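Local coordinates for protein beta-1,4-exocellulase (Thermobifida fusca, PDB 4B4H) that hydrolyses beta-1,4-glycosidic bonds of cellulose as a family 6 cellobiohydrolase, of which this chain is the catalytic domain, at residues A[186-191]-A[226-231]; A[257-260]-A[264-267]. One frame throughout, in Å; residues are numbered along the deposited sequence.

Interaction 1: A[186-191]-A[226-231]; sequences AAHHGW and TANYSA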
ATOM      1  N   ALA A 186       3.818  -5.814   0.924  1.00  6.78           N
ATOM      2  CA  ALA A 186       4.070  -6.914  -0.008  1.00  6.71           C
ATOM      3  C   ALA A 186       3.669  -6.533  -1.433  1.00  6.88           C
ATOM      4  O   ALA A 186       3.179  -7.367  -2.222  1.00  7.11           O
ATOM      5  CB  ALA A 186       3.292  -8.143   0.456  1.00  6.50           C
ATOM      6  N   ALA A 187       3.889  -5.259  -1.749  1.00  6.93           N
ATOM      7  CA  ALA A 187       3.602  -4.729  -3.075  1.00  7.17           C
ATOM      8  C   ALA A 187       2.176  -5.102  -3.516  1.00  7.51           C
ATOM      9  O   ALA A 187       1.211  -5.013  -2.732  1.00  7.16           O
ATOM     10  CB  ALA A 187       4.628  -5.254  -4.084  1.00  7.06           C
ATOM     11  N   HIS A 188       2.050  -5.502  -4.776  1.00  7.88           N
ATOM     12  CA  HIS A 188       0.757  -5.918  -5.354  1.00  8.12           C
ATOM     13  C   HIS A 188       0.990  -6.878  -6.491  1.00  8.57           C
ATOM     14  O   HIS A 188       2.132  -7.080  -6.920  1.00  8.83           O
ATOM     15  CB  HIS A 188      -0.097  -4.708  -5.755  1.00  8.47           C
ATOM     16  CG  HIS A 188       0.470  -3.903  -6.894  1.00  8.67           C
ATOM     17  ND1 HIS A 188      -0.056  -3.938  -8.127  1.00  9.26           N
ATOM     18  CD2 HIS A 188       1.537  -3.005  -6.944  1.00  9.03           C
ATOM     19  CE1 HIS A 188       0.636  -3.121  -8.935  1.00  9.06           C
ATOM     20  NE2 HIS A 188       1.617  -2.553  -8.211  1.00  9.14           N
ATOM     21  N   HIS A 189      -0.082  -7.502  -6.970  1.00  8.74           N
ATOM     22  CA  HIS A 189       0.071  -8.637  -7.880  1.00  9.54           C
ATOM     23  C   HIS A 189       0.644  -8.219  -9.199  1.00 10.08           C
ATOM     24  O   HIS A 189       1.387  -8.988  -9.828  1.00  9.97           O
ATOM     25  CB  HIS A 189      -1.228  -9.444  -8.007  1.00  9.54           C
ATOM     26  CG  HIS A 189      -2.219  -8.891  -9.001  1.00  9.57           C
ATOM     27  ND1 HIS A 189      -3.196  -8.024  -8.659  1.00  9.80           N
ATOM     28  CD2 HIS A 189      -2.380  -9.145 -10.356  1.00  9.73           C
ATOM     29  CE1 HIS A 189      -3.931  -7.727  -9.756  1.00  9.70           C
ATOM     30  NE2 HIS A 189      -3.432  -8.418 -10.785  1.00  9.85           N
ATOM     31  N   GLY A 190       0.335  -6.995  -9.620  1.00 10.60           N
ATOM     32  CA  GLY A 190       0.912  -6.418 -10.830  1.00 10.90           C
ATOM     33  C   GLY A 190       2.369  -6.006 -10.710  1.00 11.43           C
ATOM     34  O   GLY A 190       2.881  -5.323 -11.587  1.00 12.19           O
ATOM     35  N   TRP A 191       3.031  -6.395  -9.626  1.00 11.36           N
ATOM     36  CA  TRP A 191       4.463  -6.161  -9.458  1.00 11.63           C
ATOM     37  C   TRP A 191       5.200  -7.458  -9.255  1.00 12.07           C
ATOM     38  O   TRP A 191       6.181  -7.732  -9.951  1.00 12.81           O
ATOM     39  CB  TRP A 191       4.710  -5.213  -8.282  1.00 11.48           C
ATOM     40  CG  TRP A 191       6.135  -4.749  -8.054  1.00 11.81           C
ATOM     41  CD1 TRP A 191       7.324  -5.234  -8.617  1.00 12.00           C
ATOM     42  CD2 TRP A 191       6.562  -3.709  -7.122  1.00 11.78           C
ATOM     43  NE1 TRP A 191       8.412  -4.554  -8.129  1.00 12.15           N
ATOM     44  CE2 TRP A 191       8.025  -3.628  -7.225  1.00 11.89           C
ATOM     45  CE3 TRP A 191       5.902  -2.856  -6.252  1.00 12.02           C
ATOM     46  CZ2 TRP A 191       8.762  -2.727  -6.473  1.00 11.82           C
ATOM     47  CZ3 TRP A 191       6.652  -1.951  -5.503  1.00 12.31           C
ATOM     48  CH2 TRP A 191       8.051  -1.894  -5.605  1.00 11.74           C
ATOM     49  N   THR A 226      -1.077  -1.383  -1.093  1.00  5.34           N
ATOM     50  CA  THR A 226      -1.080  -0.171  -0.248  1.00  5.45           C
ATOM     51  C   THR A 226      -0.923   1.056  -1.126  1.00  5.74           C
ATOM     52  O   THR A 226       0.020   1.139  -1.921  1.00  6.08           O
ATOM     53  CB  THR A 226       0.025  -0.161   0.823  1.00  5.43           C
ATOM     54  OG1 THR A 226       0.041  -1.408   1.506  1.00  5.47           O
ATOM     55  CG2 THR A 226      -0.268   0.942   1.819  1.00  5.22           C
ATOM     56  N   ALA A 227      -1.857   1.994  -0.982  1.00  5.86           N
ATOM     57  CA  ALA A 227      -1.916   3.204  -1.812  1.00  6.19           C
ATOM     58  C   ALA A 227      -2.032   2.937  -3.320  1.00  6.41           C
ATOM     59  O   ALA A 227      -1.820   3.857  -4.137  1.00  6.90           O
ATOM     60  CB  ALA A 227      -0.725   4.115  -1.527  1.00  6.08           C
ATOM     61  N   ASN A 228      -2.380   1.702  -3.691  1.00  6.67           N
ATOM     62  CA  ASN A 228      -2.474   1.337  -5.112  1.00  6.53           C
ATOM     63  C   ASN A 228      -3.927   1.093  -5.526  1.00  6.53           C
ATOM     64  O   ASN A 228      -4.866   1.533  -4.854  1.00  6.27           O
ATOM     65  CB  ASN A 228      -1.563   0.122  -5.450  1.00  6.82           C
ATOM     66  CG  ASN A 228      -0.995   0.155  -6.876  1.00  6.97           C
ATOM     67  OD1 ASN A 228      -1.701  -0.099  -7.850  1.00  6.78           O
ATOM     68  ND2 ASN A 228       0.315   0.414  -6.986  1.00  7.25           N
ATOM     69  N   TYR A 229      -4.095   0.446  -6.666  1.00  6.47           N
ATOM     70  CA  TYR A 229      -5.401   0.455  -7.337  1.00  6.50           C
ATOM     71  C   TYR A 229      -5.812  -0.919  -7.884  1.00  6.54           C
ATOM     72  O   TYR A 229      -6.841  -1.032  -8.546  1.00  6.22           O
ATOM     73  CB  TYR A 229      -5.396   1.480  -8.485  1.00  6.71           C
ATOM     74  CG  TYR A 229      -5.083   2.915  -8.088  1.00  6.59           C
ATOM     75  CD1 TYR A 229      -3.761   3.399  -8.069  1.00  6.72           C
ATOM     76  CD2 TYR A 229      -6.102   3.810  -7.762  1.00  6.71           C
ATOM     77  CE1 TYR A 229      -3.474   4.711  -7.711  1.00  6.84           C
ATOM     78  CE2 TYR A 229      -5.812   5.116  -7.403  1.00  6.72           C
ATOM     79  CZ  TYR A 229      -4.495   5.573  -7.404  1.00  6.90           C
ATOM     80  OH  TYR A 229      -4.247   6.881  -7.059  1.00  6.79           O
ATOM     81  N   SER A 230      -5.023  -1.953  -7.602  1.00  6.71           N
ATOM     82  CA  SER A 230      -5.253  -3.297  -8.124  1.00  7.17           C
ATOM     83  C   SER A 230      -6.532  -3.857  -7.519  1.00  7.27           C
ATOM     84  O   SER A 230      -6.858  -3.537  -6.373  1.00  7.12           O
ATOM     85  CB  SER A 230      -4.049  -4.212  -7.883  1.00  7.41           C
ATOM     86  OG  SER A 230      -3.054  -3.983  -8.883  1.00  7.58           O
ATOM     87  N   ALA A 231      -7.280  -4.612  -8.314  1.00  7.89           N
ATOM     88  CA  ALA A 231      -8.595  -5.102  -7.926  1.00  8.06           C
ATOM     89  C   ALA A 231      -8.491  -6.180  -6.850  1.00  8.34           C
ATOM     90  O   ALA A 231      -7.610  -7.031  -6.929  1.00  8.30           O
ATOM     91  CB  ALA A 231      -9.340  -5.629  -9.148  1.00  8.23           C
TER
HETATM   92  O   HOH W   1       1.575  -2.696  -1.130  1.00  7.33           O
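His188 and Ser230 meet through a single direct hydrogen bond, ND1 to OG at 3.1 Å, in which either atom could be the donor. The contact illustrates how loops leaving two neighbouring parallel strands, 180-185 and 221-224, carry residues of the predicted substrate site in the family 6 fold. With CG between the backbone N and the carbonyl carbon (chi1 67°), the imidazole of His188 is set between Ser230 and Asn228. It is sandwiched: the backbone N of Trp191 lies over one face, and the amide of Asn228 covers the opposite one, its CG 4.0 Å above the ring plane, over the centre. Ring and amide planes are 32° apart; NE2 of His188 and ND2 of Asn228 are not hydrogen-bonded. His189 adds a second imidazole beside the serine, its CE1 3.9 Å from Ser230 OG. Farther along, water 1 bridges the backbones, donating to Ala187 O at 2.8 Å and accepting from Thr226 N. Asn228 OD1 is turned back on its own loop, taking Tyr229 N at 2.7 Å, while the hydroxyl of Tyr229 bonds to Asp359, the predicted catalytic proton acceptor. His188, Trp191 and Asn228 are predicted substrate-binding residues. The Ser230 bond probably sets the rotation of the His188 ring and the Asn228 amide restricts its tilt, consistent with polar groups held ready in the predicted substrate site.

Interaction 2: A[257-260]-A[264-267]; sequences NQYV and SFVQ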
ATOM      1  N   ASN A 257       1.059 -13.058 -15.866  1.00 14.58           N
ATOM      2  CA  ASN A 257       0.988 -12.998 -14.425  1.00 14.15           C
ATOM      3  C   ASN A 257       0.198 -14.207 -13.949  1.00 13.61           C
ATOM      4  O   ASN A 257      -0.717 -14.672 -14.634  1.00 13.60           O
ATOM      5  CB  ASN A 257       0.270 -11.714 -14.011  1.00 14.14           C
ATOM      6  CG  ASN A 257       0.636 -11.256 -12.616  1.00 14.34           C
ATOM      7  OD1 ASN A 257       0.571 -12.028 -11.651  1.00 14.44           O
ATOM      8  ND2 ASN A 257       0.990  -9.984 -12.494  1.00 14.12           N
ATOM      9  N   GLN A 258       0.555 -14.723 -12.784  1.00 12.87           N
ATOM     10  CA  GLN A 258      -0.212 -15.824 -12.185  1.00 12.49           C
ATOM     11  C   GLN A 258      -1.567 -15.386 -11.647  1.00 12.10           C
ATOM     12  O   GLN A 258      -2.430 -16.233 -11.363  1.00 11.88           O
ATOM     13  CB  GLN A 258       0.587 -16.480 -11.066  1.00 13.21           C
ATOM     14  CG  GLN A 258       1.850 -17.155 -11.544  1.00 13.77           C
ATOM     15  CD  GLN A 258       2.656 -17.734 -10.414  1.00 14.52           C
ATOM     16  OE1 GLN A 258       2.759 -18.953 -10.286  1.00 15.16           O
ATOM     17  NE2 GLN A 258       3.251 -16.868  -9.592  1.00 14.35           N
ATOM     18  N   TYR A 259      -1.734 -14.075 -11.476  1.00 11.50           N
ATOM     19  CA  TYR A 259      -2.916 -13.505 -10.836  1.00 10.69           C
ATOM     20  C   TYR A 259      -3.452 -12.335 -11.641  1.00 10.44           C
ATOM     21  O   TYR A 259      -2.684 -11.628 -12.302  1.00  9.97           O
ATOM     22  CB  TYR A 259      -2.580 -13.056  -9.402  1.00 10.43           C
ATOM     23  CG  TYR A 259      -1.754 -14.081  -8.656  1.00 10.35           C
ATOM     24  CD1 TYR A 259      -2.362 -15.207  -8.098  1.00 10.16           C
ATOM     25  CD2 TYR A 259      -0.369 -13.956  -8.548  1.00 10.38           C
ATOM     26  CE1 TYR A 259      -1.622 -16.166  -7.431  1.00 10.33           C
ATOM     27  CE2 TYR A 259       0.387 -14.910  -7.880  1.00 10.23           C
ATOM     28  CZ  TYR A 259      -0.242 -16.023  -7.330  1.00 10.26           C
ATOM     29  OH  TYR A 259       0.519 -16.977  -6.688  1.00 11.01           O
ATOM     30  N   VAL A 260      -4.767 -12.146 -11.564  1.00 10.31           N
ATOM     31  CA  VAL A 260      -5.466 -10.975 -12.104  1.00 10.24           C
ATOM     32  C   VAL A 260      -6.062 -10.062 -11.012  1.00 10.07           C
ATOM     33  O   VAL A 260      -6.708  -9.055 -11.312  1.00 10.27           O
ATOM     34  CB  VAL A 260      -6.605 -11.382 -13.078  1.00 10.21           C
ATOM     35  CG1 VAL A 260      -6.070 -12.262 -14.194  1.00 10.52           C
ATOM     36  CG2 VAL A 260      -7.739 -12.098 -12.344  1.00 10.07           C
ATOM     37  N   SER A 264      -6.490 -13.391  -4.786  1.00  8.73           N
ATOM     38  CA  SER A 264      -5.830 -14.625  -5.193  1.00  9.11           C
ATOM     39  C   SER A 264      -4.362 -14.570  -4.810  1.00  8.97           C
ATOM     40  O   SER A 264      -3.810 -15.528  -4.289  1.00  9.39           O
ATOM     41  CB  SER A 264      -5.960 -14.840  -6.697  1.00  9.35           C
ATOM     42  OG  SER A 264      -5.397 -13.754  -7.411  1.00  9.89           O
ATOM     43  N   PHE A 265      -3.756 -13.414  -5.073  1.00  8.56           N
ATOM     44  CA  PHE A 265      -2.350 -13.155  -4.814  1.00  8.61           C
ATOM     45  C   PHE A 265      -1.966 -13.295  -3.334  1.00  8.47           C
ATOM     46  O   PHE A 265      -1.116 -14.122  -2.989  1.00  8.34           O
ATOM     47  CB  PHE A 265      -1.977 -11.780  -5.390  1.00  8.63           C
ATOM     48  CG  PHE A 265      -0.623 -11.263  -4.957  1.00  8.66           C
ATOM     49  CD1 PHE A 265       0.553 -11.888  -5.362  1.00  8.74           C
ATOM     50  CD2 PHE A 265      -0.534 -10.141  -4.138  1.00  8.63           C
ATOM     51  CE1 PHE A 265       1.787 -11.386  -4.974  1.00  8.98           C
ATOM     52  CE2 PHE A 265       0.692  -9.643  -3.738  1.00  8.85           C
ATOM     53  CZ  PHE A 265       1.853 -10.269  -4.150  1.00  8.91           C
ATOM     54  N   VAL A 266      -2.560 -12.488  -2.458  1.00  8.34           N
ATOM     55  CA  VAL A 266      -2.205 -12.583  -1.020  1.00  8.37           C
ATOM     56  C   VAL A 266      -2.500 -13.958  -0.395  1.00  8.64           C
ATOM     57  O   VAL A 266      -1.807 -14.372   0.531  1.00  8.27           O
ATOM     58  CB  VAL A 266      -2.789 -11.441  -0.135  1.00  8.09           C
ATOM     59  CG1 VAL A 266      -2.313 -10.088  -0.650  1.00  7.99           C
ATOM     60  CG2 VAL A 266      -4.308 -11.509  -0.057  1.00  8.23           C
ATOM     61  N   GLN A 267      -3.496 -14.669  -0.917  1.00  9.18           N
ATOM     62  CA  GLN A 267      -3.764 -16.016  -0.395  1.00  9.64           C
ATOM     63  C   GLN A 267      -2.648 -16.996  -0.739  1.00  9.83           C
ATOM     64  O   GLN A 267      -2.195 -17.745   0.126  1.00  9.67           O
ATOM     65  CB  GLN A 267      -5.135 -16.542  -0.805  1.00 10.12           C
ATOM     66  CG  GLN A 267      -6.278 -15.847  -0.085  1.00 10.41           C
ATOM     67  CD  GLN A 267      -7.631 -16.350  -0.548  1.00 10.54           C
ATOM     68  OE1 GLN A 267      -7.785 -16.753  -1.705  1.00 11.06           O
ATOM     69  NE2 GLN A 267      -8.605 -16.349   0.345  1.00 11.15           N
TER
HETATM   70  O   HOH W   2      -6.142 -14.566  -9.799  1.00 13.97           O
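Tyr259 and Phe265 form an offset edge-to-face aromatic pair where the loop 257-260 runs into the first turns of helix 262-276. The loop is shaped by an Asx turn, in which Asn257 OD1 accepts from Tyr259 N at 3.1 Å, and from it the tyrosine ring turns back onto the helix. Among the apolar contacts, the edge of Phe265 is directed at the face of Tyr259, with centroids 5.7 Å apart and planes at 66°. Between the two side chains, Phe265 CD1 lies 3.9 Å from Tyr259 CD2. Phe265 CG is anti to the backbone N (chi1 168°), which puts the phenyl edge at the tyrosine while the CA of Phe265 sits over the same ring face in a CH-pi contact, 3.9 Å from the ring centroid and 13° off the normal. The opposite face of the tyrosine is covered near its rim by Gln258 CB, so the ring is clamped between loop and helix. Polar contacts anchor its far end, where the hydroxyl bonds to Asp268 farther along the helix. Replacing Tyr259 by an alanine removes the ring, and is likely to open a gap under the CA and ring edge of Phe265 and leave Asp268 without its hydroxyl partner. At the other end of the ring, Ser264 OG passes 3.4 Å from Tyr259 CD1 without forming a bond to it. That oxygen bonds instead to Asp261 and accepts from water 2 at 2.6 Å, and the same water takes the N-H of Val260 at a longer 3.3 Å.

From the N terminus, the chain leaves strand 180-185 through 186-191, runs through helix 198-209 and strand 221-224, and returns as 226-231, closing a long excursion in interaction 1. After the small hairpin of strands 242-243 and 246-247 it reaches 257-260, and interaction 2 closes a short local loop at the start of helix 262-276. The two contacts therefore follow in series, neither nested nor crossed. They join through helix 189-192: His189 O accepts a probable hydrogen bond from Asn257 ND2, while His189 CB packs against Phe265 CB. Glu262, at the start of helix 262-276, bonds to His189 N and, through its backbone, to Ala231, tying both segments of interaction 1 to this helix.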